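Local coordinates for protein type-iv like pilin ttha1222 (Thermus thermophilus, PDB 5G2F) that is of unknown exact function but is a type IV-like competence pilin that probably takes part in DNA uptake, at residues Ala2-Gly7 with Ala64-Ala69; Ala6-Val11 with Gly81-Leu86; Leu29-Thr34 with Ile52-Ala57; Tyr60-Ser65 with Val74-Ser79. All blocks are in the same frame, centred on the assembly; numbering follows the deposited sequence.

How the contacts relate
From the N terminus, helix 3-19 opens contacts 1 and 2. Contact 1 brings its first turn to the end of strand 60-66 and the following loop. Contact 2 uses the next residues, sharing A6 and G7, and reaches 81-86, so these two closures overlap and cross. Contact 3 is nested inside both: it ties the loop at 29-34 to the end of strand 47-54. Contact 4 follows contact 3 in series and lies inside the loop of contact 2. It joins strands 60-66 and 73-77 and shares A64 and S65 with contact 1. Together they tie helix, sheet, long loop and C-terminal tail into the soluble pilin domain.

Contact 1: Ala2-Gly7 with Ala64-Ala69; sequences ANLAAG and ASLDGA
N3, in the first turn of helix 3-19, reaches across to the loop that follows strand 60-66. The contact is consistent with how pilin domains seat the N-terminal helix on their antiparallel sheet. A single hydrogen bond carries its polar part. N3 ND2 donates to G68 O at 2.8 Å, and the bond is nearly straight (170° at the hydrogen). The acceptor lies almost in the amide plane of N3. The donor, however, stands well above the carbonyl plane of G68. The side chain leaves the helix beside its own backbone N (chi1 -78°), which swings the amide over to the loop. G68 itself has a positive phi of 67°, part of the turn that presents its carbonyl. Shortened to an alanine here, the N3 side chain would drop the amide, and G68 O is likely to lose its donor, and the turn its polar tie to the helix.

The rest is apolar. A69 CB sits 3.8 Å from N3 CB and also approaches the backbone N of L4. Deeper in, L4 CD1 meets L66 CD1 at 3.9 Å, and V74 of the neighbouring strand packs against both leucines. The other branch of L66 takes the space beside the glycine: L66 CD2 lies 4.0 Å from G7 CA. With no side chain at G7, the helix can come this near to the strand. The contact thus combines one amide bond at its partly exposed rim with leucine packing behind it.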
loop_
_atom_site.group_PDB
_atom_site.type_symbol
_atom_site.label_atom_id
_atom_site.label_comp_id
_atom_site.label_asym_id
_atom_site.label_seq_id
_atom_site.Cartn_x
_atom_site.Cartn_y
_atom_site.Cartn_z
ATOM N N ALA A 2 -25.682 -9.673 1.567
ATOM C CA ALA A 2 -25.574 -8.209 1.402
ATOM C C ALA A 2 -24.151 -7.841 0.999
ATOM O O ALA A 2 -23.534 -6.975 1.620
ATOM C CB ALA A 2 -25.954 -7.515 2.703
ATOM N N ASN A 3 -23.622 -8.520 -0.015
ATOM C CA ASN A 3 -22.225 -8.325 -0.433
ATOM C C ASN A 3 -21.984 -6.955 -1.043
ATOM O O ASN A 3 -20.964 -6.338 -0.764
ATOM C CB ASN A 3 -21.798 -9.389 -1.441
ATOM C CG ASN A 3 -21.475 -10.720 -0.789
ATOM O OD1 ASN A 3 -21.002 -10.777 0.329
ATOM N ND2 ASN A 3 -21.764 -11.796 -1.490
ATOM N N LEU A 4 -22.899 -6.510 -1.899
ATOM C CA LEU A 4 -22.782 -5.184 -2.455
ATOM C C LEU A 4 -22.734 -4.194 -1.310
ATOM O O LEU A 4 -21.864 -3.322 -1.277
ATOM C CB LEU A 4 -23.944 -4.865 -3.396
ATOM C CG LEU A 4 -23.941 -3.408 -3.898
ATOM C CD1 LEU A 4 -22.655 -3.032 -4.639
ATOM C CD2 LEU A 4 -25.168 -3.150 -4.777
ATOM N N ALA A 5 -23.634 -4.332 -0.341
ATOM C CA ALA A 5 -23.586 -3.441 0.826
ATOM C C ALA A 5 -22.267 -3.541 1.591
ATOM O O ALA A 5 -21.721 -2.509 2.011
ATOM C CB ALA A 5 -24.766 -3.666 1.752
ATOM N N ALA A 6 -21.728 -4.748 1.746
ATOM C CA ALA A 6 -20.481 -4.900 2.496
ATOM C C ALA A 6 -19.333 -4.241 1.748
ATOM O O ALA A 6 -18.472 -3.602 2.352
ATOM C CB ALA A 6 -20.183 -6.374 2.778
ATOM N N GLY A 7 -19.320 -4.384 0.425
ATOM C CA GLY A 7 -18.248 -3.784 -0.393
ATOM C C GLY A 7 -18.346 -2.280 -0.389
ATOM O O GLY A 7 -17.346 -1.586 -0.243
ATOM N N ALA A 64 -13.199 -0.806 -6.525
ATOM C CA ALA A 64 -13.188 -2.113 -5.900
ATOM C C ALA A 64 -13.997 -3.100 -6.733
ATOM O O ALA A 64 -15.072 -2.757 -7.217
ATOM C CB ALA A 64 -13.735 -2.014 -4.495
ATOM N N SER A 65 -13.456 -4.305 -6.908
ATOM C CA SER A 65 -14.152 -5.378 -7.576
ATOM C C SER A 65 -14.720 -6.273 -6.545
ATOM O O SER A 65 -14.022 -6.597 -5.564
ATOM C CB SER A 65 -13.222 -6.190 -8.459
ATOM O OG SER A 65 -12.581 -5.346 -9.375
ATOM N N LEU A 66 -15.975 -6.676 -6.766
ATOM C CA LEU A 66 -16.684 -7.516 -5.838
ATOM C C LEU A 66 -17.038 -8.835 -6.506
ATOM O O LEU A 66 -17.420 -8.891 -7.683
ATOM C CB LEU A 66 -17.983 -6.851 -5.384
ATOM C CG LEU A 66 -17.901 -5.403 -4.917
ATOM C CD1 LEU A 66 -19.266 -4.903 -4.475
ATOM C CD2 LEU A 66 -16.880 -5.280 -3.789
ATOM N N ASP A 67 -16.929 -9.920 -5.775
ATOM C CA ASP A 67 -17.573 -11.122 -6.320
ATOM C C ASP A 67 -18.775 -11.579 -5.500
ATOM O O ASP A 67 -18.850 -11.373 -4.291
ATOM C CB ASP A 67 -16.601 -12.274 -6.597
ATOM C CG ASP A 67 -16.035 -12.856 -5.365
ATOM O OD1 ASP A 67 -16.163 -12.224 -4.300
ATOM O OD2 ASP A 67 -15.482 -13.974 -5.468
ATOM N N GLY A 68 -19.717 -12.206 -6.192
ATOM C CA GLY A 68 -20.927 -12.706 -5.565
ATOM C C GLY A 68 -21.815 -11.579 -5.065
ATOM O O GLY A 68 -22.607 -11.749 -4.129
ATOM N N ALA A 69 -21.716 -10.436 -5.727
ATOM C CA ALA A 69 -22.453 -9.252 -5.322
ATOM C C ALA A 69 -23.418 -8.802 -6.416
ATOM O O ALA A 69 -23.252 -9.147 -7.588
ATOM C CB ALA A 69 -21.483 -8.123 -4.991
#

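Contact 2: Ala6-Val11 with Gly81-Leu86; sequences AGQSYV and GTLTSL
The pilin fold packs helix 3-19 along one face of an antiparallel sheet, and here Q8 and V11 of that helix meet L83 and T84 at the outer edge strand and the C-terminal tail. Strand 82-83 is short and weakly bonded; side chains of the helix also touch it. L83 is the apolar anchor. Its CG stands opposite the backbone N (chi1 179°), which sends both methyl branches to the helix. One branch, CD1, touches V11 CG1 at 3.8 Å. The other, CD2, lies 4.1 Å from Q8 CB, against the root of the glutamine. V11 is buried, and its side chain also packs on I62, A64, V74 and Y76 of the two central strands. L83 adds Y76 and R12 to its own neighbours.

The polar end of Q8 lies further along the tail. Its chain runs extended beyond CG and carries the amide to the backbone of T84. Q8 NE2 donates to T84 O at 2.7 Å. The bond is bent, 139° at the hydrogen, yet the donor lies in the carbonyl plane of T84. The acceptor is tilted a little from the plane of the Q8 amide. T84 OG1 has a different partner, the backbone N of V75, so T84 is held from both the helix and the sheet. Next to it, the side chain of S85 turns back: S85 OG donates to L83 O at 2.8 Å.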
loop_
_atom_site.group_PDB
_atom_site.type_symbol
_atom_site.label_atom_id
_atom_site.label_comp_id
_atom_site.label_asym_id
_atom_site.label_seq_id
_atom_site.Cartn_x
_atom_site.Cartn_y
_atom_site.Cartn_z
ATOM N N ALA A 6 -21.728 -4.748 1.746
ATOM C CA ALA A 6 -20.481 -4.900 2.496
ATOM C C ALA A 6 -19.333 -4.241 1.748
ATOM O O ALA A 6 -18.472 -3.602 2.352
ATOM C CB ALA A 6 -20.183 -6.374 2.778
ATOM N N GLY A 7 -19.320 -4.384 0.425
ATOM C CA GLY A 7 -18.248 -3.784 -0.393
ATOM C C GLY A 7 -18.346 -2.280 -0.389
ATOM O O GLY A 7 -17.346 -1.586 -0.243
ATOM N N GLN A 8 -19.572 -1.775 -0.532
ATOM C CA GLN A 8 -19.814 -0.346 -0.430
ATOM C C GLN A 8 -19.363 0.251 0.888
ATOM O O GLN A 8 -18.652 1.265 0.916
ATOM C CB GLN A 8 -21.290 -0.037 -0.660
ATOM C CG GLN A 8 -21.736 -0.171 -2.107
ATOM C CD GLN A 8 -23.251 -0.058 -2.280
ATOM O OE1 GLN A 8 -24.023 -0.474 -1.407
ATOM N NE2 GLN A 8 -23.688 0.476 -3.422
ATOM N N SER A 9 -19.742 -0.389 1.981
ATOM C CA SER A 9 -19.315 0.027 3.306
ATOM C C SER A 9 -17.782 0.035 3.440
ATOM O O SER A 9 -17.193 0.967 4.011
ATOM C CB SER A 9 -20.005 -0.893 4.344
ATOM O OG SER A 9 -19.613 -0.576 5.669
ATOM N N TYR A 10 -17.108 -0.971 2.894
ATOM C CA TYR A 10 -15.639 -1.008 2.935
ATOM C C TYR A 10 -15.010 0.153 2.191
ATOM O O TYR A 10 -14.126 0.835 2.701
ATOM C CB TYR A 10 -15.122 -2.327 2.360
ATOM C CG TYR A 10 -13.648 -2.461 2.418
ATOM C CD1 TYR A 10 -13.001 -2.621 3.648
ATOM C CD2 TYR A 10 -12.876 -2.391 1.276
ATOM C CE1 TYR A 10 -11.630 -2.722 3.722
ATOM C CE2 TYR A 10 -11.498 -2.494 1.340
ATOM C CZ TYR A 10 -10.876 -2.691 2.566
ATOM O OH TYR A 10 -9.485 -2.759 2.639
ATOM N N VAL A 11 -15.527 0.428 0.983
ATOM C CA VAL A 11 -15.021 1.538 0.177
ATOM C C VAL A 11 -15.186 2.855 0.919
ATOM O O VAL A 11 -14.277 3.661 0.907
ATOM C CB VAL A 11 -15.697 1.559 -1.222
ATOM C CG1 VAL A 11 -15.381 2.843 -1.956
ATOM C CG2 VAL A 11 -15.209 0.350 -2.022
ATOM N N GLY A 81 -18.001 13.031 -4.254
ATOM C CA GLY A 81 -18.552 12.208 -3.183
ATOM C C GLY A 81 -19.514 11.142 -3.622
ATOM O O GLY A 81 -20.360 10.678 -2.830
ATOM N N THR A 82 -19.422 10.714 -4.876
ATOM C CA THR A 82 -20.368 9.723 -5.415
ATOM C C THR A 82 -19.801 8.312 -5.257
ATOM O O THR A 82 -18.567 8.079 -5.315
ATOM C CB THR A 82 -20.687 9.886 -6.913
ATOM O OG1 THR A 82 -19.481 9.860 -7.707
ATOM C CG2 THR A 82 -21.419 11.191 -7.154
ATOM N N LEU A 83 -20.707 7.378 -5.035
ATOM C CA LEU A 83 -20.380 5.981 -4.854
ATOM C C LEU A 83 -21.361 5.176 -5.651
ATOM O O LEU A 83 -22.574 5.400 -5.558
ATOM C CB LEU A 83 -20.622 5.623 -3.406
ATOM C CG LEU A 83 -20.344 4.167 -3.051
ATOM C CD1 LEU A 83 -18.869 3.895 -3.140
ATOM C CD2 LEU A 83 -20.882 3.879 -1.657
ATOM N N THR A 84 -20.879 4.284 -6.490
ATOM C CA THR A 84 -21.804 3.408 -7.203
ATOM C C THR A 84 -22.983 2.906 -6.318
ATOM O O THR A 84 -22.777 2.280 -5.266
ATOM C CB THR A 84 -21.038 2.219 -7.788
ATOM O OG1 THR A 84 -19.835 2.709 -8.383
ATOM C CG2 THR A 84 -21.868 1.497 -8.808
ATOM N N SER A 85 -24.203 3.229 -6.752
ATOM C CA SER A 85 -25.423 2.843 -6.066
ATOM C C SER A 85 -26.440 2.365 -7.101
ATOM O O SER A 85 -26.541 2.960 -8.174
ATOM C CB SER A 85 -26.006 4.044 -5.311
ATOM O OG SER A 85 -25.005 4.604 -4.446
ATOM N N LEU A 86 -27.200 1.316 -6.784
ATOM C CA LEU A 86 -28.322 0.896 -7.666
ATOM C C LEU A 86 -29.390 1.998 -7.694
ATOM O O LEU A 86 -29.740 2.525 -6.647
ATOM C CB LEU A 86 -28.987 -0.374 -7.136
ATOM C CG LEU A 86 -28.219 -1.699 -7.092
ATOM C CD1 LEU A 86 -29.025 -2.766 -6.356
ATOM C CD2 LEU A 86 -27.918 -2.155 -8.503
#

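Contact 3: Leu29-Thr34 with Ile52-Ala57; sequences LPTHLT and ITYLNA
Y54, near the end of strand 47-54, lays its ring against the loop residues 29-34. Its CG lies anti to the carbonyl carbon (chi1 -56°), which carries the ring to the loop. The face contact is a CH-pi interaction: T31 CA stands 3.7 Å from the ring centroid, almost on the normal. T31 CB stands above Y54 CG, and T31 CG2 lies just beyond the CG-CD2 side of the ring. At the edge, L29 CD1 comes within 4.0 Å of Y54 CD2.

Three hydrogen bonds fasten the loop. Y54 OH donates to L33 O at 2.7 Å, with the donor tilted 23° from the carbonyl plane. I52 N donates to T34 O at 2.8 Å, and L29 N to A57 O at 3.0 Å. The tyrosine lies between these two backbone bonds.

I52 also touches C36, whose disulfide to C50 joins this loop to the strand. N13 and L16 of a second subunit pack on P30, H32 and L33.

With a leucine at Y54, L33 O would probably lose its hydroxyl donor and T31 CA its flat ring face. Ring and backbone bonds together tie an otherwise irregular loop to the sheet.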
loop_
_atom_site.group_PDB
_atom_site.type_symbol
_atom_site.label_atom_id
_atom_site.label_comp_id
_atom_site.label_asym_id
_atom_site.label_seq_id
_atom_site.Cartn_x
_atom_site.Cartn_y
_atom_site.Cartn_z
ATOM N N LEU A 29 -2.885 14.911 0.072
ATOM C CA LEU A 29 -2.805 13.502 0.526
ATOM C C LEU A 29 -1.501 12.880 0.148
ATOM O O LEU A 29 -0.911 13.284 -0.852
ATOM C CB LEU A 29 -3.806 12.670 -0.298
ATOM C CG LEU A 29 -5.273 12.997 -0.293
ATOM C CD1 LEU A 29 -5.841 12.829 -1.672
ATOM C CD2 LEU A 29 -5.994 12.115 0.692
ATOM N N PRO A 30 -1.031 11.866 0.900
ATOM C CA PRO A 30 0.089 11.091 0.323
ATOM C C PRO A 30 -0.449 10.258 -0.826
ATOM O O PRO A 30 -1.452 9.553 -0.699
ATOM C CB PRO A 30 0.589 10.235 1.481
ATOM C CG PRO A 30 -0.492 10.290 2.507
ATOM C CD PRO A 30 -1.424 11.403 2.235
ATOM N N THR A 31 0.202 10.355 -1.961
ATOM C CA THR A 31 -0.329 9.808 -3.215
ATOM C C THR A 31 0.329 8.491 -3.669
ATOM O O THR A 31 0.164 8.062 -4.800
ATOM C CB THR A 31 -0.169 10.910 -4.321
ATOM O OG1 THR A 31 1.205 11.240 -4.415
ATOM C CG2 THR A 31 -0.970 12.108 -3.996
ATOM N N HIS A 32 1.063 7.812 -2.789
ATOM C CA HIS A 32 1.677 6.507 -3.154
ATOM C C HIS A 32 0.953 5.309 -2.537
ATOM O O HIS A 32 1.298 4.168 -2.770
ATOM C CB HIS A 32 3.149 6.538 -2.813
ATOM C CG HIS A 32 3.857 7.697 -3.444
ATOM N ND1 HIS A 32 4.148 7.744 -4.793
ATOM C CD2 HIS A 32 4.282 8.876 -2.928
ATOM C CE1 HIS A 32 4.750 8.888 -5.073
ATOM N NE2 HIS A 32 4.851 9.588 -3.957
ATOM N N LEU A 33 -0.085 5.560 -1.748
ATOM C CA LEU A 33 -0.856 4.426 -1.192
ATOM C C LEU A 33 -1.946 4.062 -2.221
ATOM O O LEU A 33 -3.045 4.652 -2.218
ATOM C CB LEU A 33 -1.441 4.843 0.144
ATOM C CG LEU A 33 -2.206 3.788 0.953
ATOM C CD1 LEU A 33 -1.414 2.512 1.197
ATOM C CD2 LEU A 33 -2.658 4.364 2.281
ATOM N N THR A 34 -1.632 3.135 -3.122
ATOM C CA THR A 34 -2.479 2.913 -4.282
ATOM C C THR A 34 -3.303 1.640 -4.254
ATOM O O THR A 34 -4.023 1.309 -5.221
ATOM C CB THR A 34 -1.635 2.901 -5.561
ATOM O OG1 THR A 34 -0.516 2.049 -5.324
ATOM C CG2 THR A 34 -1.158 4.315 -5.905
ATOM N N ILE A 52 -6.515 2.583 -5.506
ATOM C CA ILE A 52 -6.748 4.004 -5.290
ATOM C C ILE A 52 -5.945 4.738 -6.335
ATOM O O ILE A 52 -4.741 4.485 -6.472
ATOM C CB ILE A 52 -6.302 4.458 -3.886
ATOM C CG1 ILE A 52 -7.001 3.618 -2.816
ATOM C CG2 ILE A 52 -6.563 5.960 -3.726
ATOM C CD1 ILE A 52 -6.329 3.689 -1.429
ATOM N N THR A 53 -6.605 5.602 -7.080
ATOM C CA THR A 53 -5.979 6.422 -8.079
ATOM C C THR A 53 -6.024 7.881 -7.628
ATOM O O THR A 53 -7.114 8.425 -7.353
ATOM C CB THR A 53 -6.718 6.268 -9.424
ATOM O OG1 THR A 53 -6.656 4.897 -9.847
ATOM C CG2 THR A 53 -6.101 7.153 -10.538
ATOM N N TYR A 54 -4.866 8.550 -7.631
ATOM C CA TYR A 54 -4.831 9.980 -7.314
ATOM C C TYR A 54 -4.789 10.812 -8.597
ATOM O O TYR A 54 -3.884 10.645 -9.419
ATOM C CB TYR A 54 -3.634 10.283 -6.386
ATOM C CG TYR A 54 -3.651 9.457 -5.126
ATOM C CD1 TYR A 54 -3.132 8.131 -5.090
ATOM C CD2 TYR A 54 -4.270 9.927 -3.994
ATOM C CE1 TYR A 54 -3.194 7.353 -3.936
ATOM C CE2 TYR A 54 -4.327 9.173 -2.837
ATOM C CZ TYR A 54 -3.792 7.892 -2.796
ATOM O OH TYR A 54 -3.883 7.137 -1.653
ATOM N N LEU A 55 -5.808 11.668 -8.789
ATOM C CA LEU A 55 -5.937 12.480 -9.966
ATOM C C LEU A 55 -5.140 13.751 -9.840
ATOM O O LEU A 55 -4.839 14.399 -10.837
ATOM C CB LEU A 55 -7.413 12.841 -10.221
ATOM C CG LEU A 55 -8.316 11.614 -10.412
ATOM C CD1 LEU A 55 -9.767 12.075 -10.457
ATOM C CD2 LEU A 55 -7.940 10.795 -11.622
ATOM N N ASN A 56 -4.838 14.108 -8.604
ATOM C CA ASN A 56 -4.004 15.260 -8.267
ATOM C C ASN A 56 -3.715 15.101 -6.763
ATOM O O ASN A 56 -4.022 14.051 -6.193
ATOM C CB ASN A 56 -4.715 16.553 -8.652
ATOM C CG ASN A 56 -6.110 16.658 -8.054
ATOM O OD1 ASN A 56 -6.278 16.766 -6.852
ATOM N ND2 ASN A 56 -7.139 16.640 -8.926
ATOM N N ALA A 57 -3.175 16.111 -6.104
ATOM C CA ALA A 57 -2.859 15.984 -4.659
ATOM C C ALA A 57 -4.080 15.929 -3.763
ATOM O O ALA A 57 -3.986 15.561 -2.612
ATOM C CB ALA A 57 -1.968 17.149 -4.240
#

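Contact 4: Tyr60-Ser65 with Val74-Ser79; sequences YVIEAS and VVYKSS
Y60 turns one ring face to S78, whose CB stands 3.5 Å from the ring centroid, close to the normal, in a CH-pi contact. The S78 torsion (chi1 69°) puts OG above the CD2 rim of the same ring face, where it accepts a hydrogen bond from Y60 N at 2.9 Å. Y60 OH hydrogen-bonds to E19 of helix 3-19.

The same tyrosine meets Y76. Y60 CE1 approaches the edge of the Y76 ring, 3.9 Å from Y76 CE2. I62 CD1 comes to the neighbouring atom, Y76 CD2. On this face of the sheet A64 CB also touches V74 CG2 at 3.9 Å. The face looks to helix 3-19, where V11 and A15 pack on Y76.

On the other face V61 CG1 meets V75 CG1 at 3.6 Å. V61 and K77 lie alongside each other, pointing the same way. E63 stands there too, and its carboxylate forms a salt bridge with K73.

The two strands make an antiparallel beta hairpin. I62 with Y76, and A64 with V74, are hydrogen-bonded pairs; V61 with K77 and E63 with V75 are non-hydrogen-bonded. Beyond the V61-K77 pair, S78 N donates to Y60 O, and a water donates to that oxygen at 2.9 Å and accepts from S79 N. The hairpin thus presents a largely apolar, aromatic face to the helix and bears charge on the other, while serine and water finish its open end.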
loop_
_atom_site.group_PDB
_atom_site.type_symbol
_atom_site.label_atom_id
_atom_site.label_comp_id
_atom_site.label_asym_id
_atom_site.label_seq_id
_atom_site.Cartn_x
_atom_site.Cartn_y
_atom_site.Cartn_z
ATOM N N TYR A 60 -9.051 11.664 -5.299
ATOM C CA TYR A 60 -8.782 10.261 -5.557
ATOM C C TYR A 60 -10.041 9.544 -6.018
ATOM O O TYR A 60 -11.176 10.019 -5.802
ATOM C CB TYR A 60 -8.216 9.542 -4.295
ATOM C CG TYR A 60 -9.056 9.655 -3.073
ATOM C CD1 TYR A 60 -10.100 8.764 -2.821
ATOM C CD2 TYR A 60 -8.883 10.691 -2.185
ATOM C CE1 TYR A 60 -10.899 8.897 -1.704
ATOM C CE2 TYR A 60 -9.666 10.805 -1.048
ATOM C CZ TYR A 60 -10.659 9.909 -0.808
ATOM O OH TYR A 60 -11.514 10.073 0.267
ATOM N N VAL A 61 -9.811 8.352 -6.589
ATOM C CA VAL A 61 -10.852 7.465 -6.986
ATOM C C VAL A 61 -10.508 6.091 -6.453
ATOM O O VAL A 61 -9.380 5.608 -6.668
ATOM C CB VAL A 61 -10.970 7.376 -8.525
ATOM C CG1 VAL A 61 -12.157 6.513 -8.918
ATOM C CG2 VAL A 61 -11.163 8.759 -9.117
ATOM N N ILE A 62 -11.454 5.489 -5.752
ATOM C CA ILE A 62 -11.293 4.114 -5.289
ATOM C C ILE A 62 -12.109 3.208 -6.188
ATOM O O ILE A 62 -13.304 3.460 -6.398
ATOM C CB ILE A 62 -11.819 3.944 -3.836
ATOM C CG1 ILE A 62 -11.093 4.911 -2.892
ATOM C CG2 ILE A 62 -11.679 2.512 -3.382
ATOM C CD1 ILE A 62 -11.825 5.153 -1.585
ATOM N N GLU A 63 -11.497 2.141 -6.670
ATOM C CA GLU A 63 -12.186 1.130 -7.475
ATOM C C GLU A 63 -12.072 -0.194 -6.805
ATOM O O GLU A 63 -10.951 -0.620 -6.477
ATOM C CB GLU A 63 -11.521 0.987 -8.831
ATOM C CG GLU A 63 -11.683 2.165 -9.758
ATOM C CD GLU A 63 -10.796 1.994 -10.971
ATOM O OE1 GLU A 63 -11.235 1.325 -11.946
ATOM O OE2 GLU A 63 -9.632 2.473 -10.927
ATOM N N ALA A 64 -13.199 -0.806 -6.525
ATOM C CA ALA A 64 -13.188 -2.113 -5.900
ATOM C C ALA A 64 -13.997 -3.100 -6.733
ATOM O O ALA A 64 -15.072 -2.757 -7.217
ATOM C CB ALA A 64 -13.735 -2.014 -4.495
ATOM N N SER A 65 -13.456 -4.305 -6.908
ATOM C CA SER A 65 -14.152 -5.378 -7.576
ATOM C C SER A 65 -14.720 -6.273 -6.545
ATOM O O SER A 65 -14.022 -6.597 -5.564
ATOM C CB SER A 65 -13.222 -6.190 -8.459
ATOM O OG SER A 65 -12.581 -5.346 -9.375
ATOM N N VAL A 74 -17.505 -1.331 -7.731
ATOM C CA VAL A 74 -17.953 -0.088 -7.152
ATOM C C VAL A 74 -16.852 0.954 -7.245
ATOM O O VAL A 74 -15.660 0.636 -7.121
ATOM C CB VAL A 74 -18.462 -0.188 -5.725
ATOM C CG1 VAL A 74 -19.735 -1.022 -5.716
ATOM C CG2 VAL A 74 -17.421 -0.771 -4.812
ATOM N N VAL A 75 -17.267 2.205 -7.464
ATOM C CA VAL A 75 -16.334 3.298 -7.647
ATOM C C VAL A 75 -16.737 4.486 -6.761
ATOM O O VAL A 75 -17.884 4.929 -6.800
ATOM C CB VAL A 75 -16.330 3.726 -9.123
ATOM C CG1 VAL A 75 -15.363 4.868 -9.371
ATOM C CG2 VAL A 75 -16.002 2.559 -10.011
ATOM N N TYR A 76 -15.798 4.966 -5.937
ATOM C CA TYR A 76 -15.960 6.171 -5.126
ATOM C C TYR A 76 -15.072 7.251 -5.678
ATOM O O TYR A 76 -13.888 7.013 -5.907
ATOM C CB TYR A 76 -15.607 5.931 -3.657
ATOM C CG TYR A 76 -15.759 7.148 -2.814
ATOM C CD1 TYR A 76 -16.994 7.570 -2.352
ATOM C CD2 TYR A 76 -14.683 7.952 -2.555
ATOM C CE1 TYR A 76 -17.136 8.749 -1.638
ATOM C CE2 TYR A 76 -14.794 9.079 -1.778
ATOM C CZ TYR A 76 -16.020 9.481 -1.315
ATOM O OH TYR A 76 -16.114 10.651 -0.620
ATOM N N LYS A 77 -15.620 8.445 -5.875
ATOM C CA LYS A 77 -14.851 9.617 -6.335
ATOM C C LYS A 77 -14.892 10.668 -5.240
ATOM O O LYS A 77 -15.989 11.187 -4.893
ATOM C CB LYS A 77 -15.470 10.182 -7.655
ATOM C CG LYS A 77 -15.281 9.202 -8.821
ATOM C CD LYS A 77 -15.991 9.627 -10.110
ATOM C CE LYS A 77 -15.881 8.502 -11.116
ATOM N NZ LYS A 77 -16.594 8.790 -12.392
ATOM N N SER A 78 -13.736 11.022 -4.707
ATOM C CA SER A 78 -13.703 12.016 -3.641
ATOM C C SER A 78 -14.124 13.404 -4.104
ATOM O O SER A 78 -14.672 14.176 -3.292
ATOM C CB SER A 78 -12.322 12.123 -2.984
ATOM O OG SER A 78 -11.365 12.701 -3.881
ATOM N N SER A 79 -13.939 13.702 -5.394
ATOM C CA SER A 79 -14.218 15.040 -5.871
ATOM C C SER A 79 -15.706 15.376 -5.789
ATOM O O SER A 79 -16.039 16.528 -5.488
ATOM C CB SER A 79 -13.741 15.295 -7.312
ATOM O OG SER A 79 -14.274 14.323 -8.226
HETATM O O HOH W 1 -12.122 12.347 -7.248
#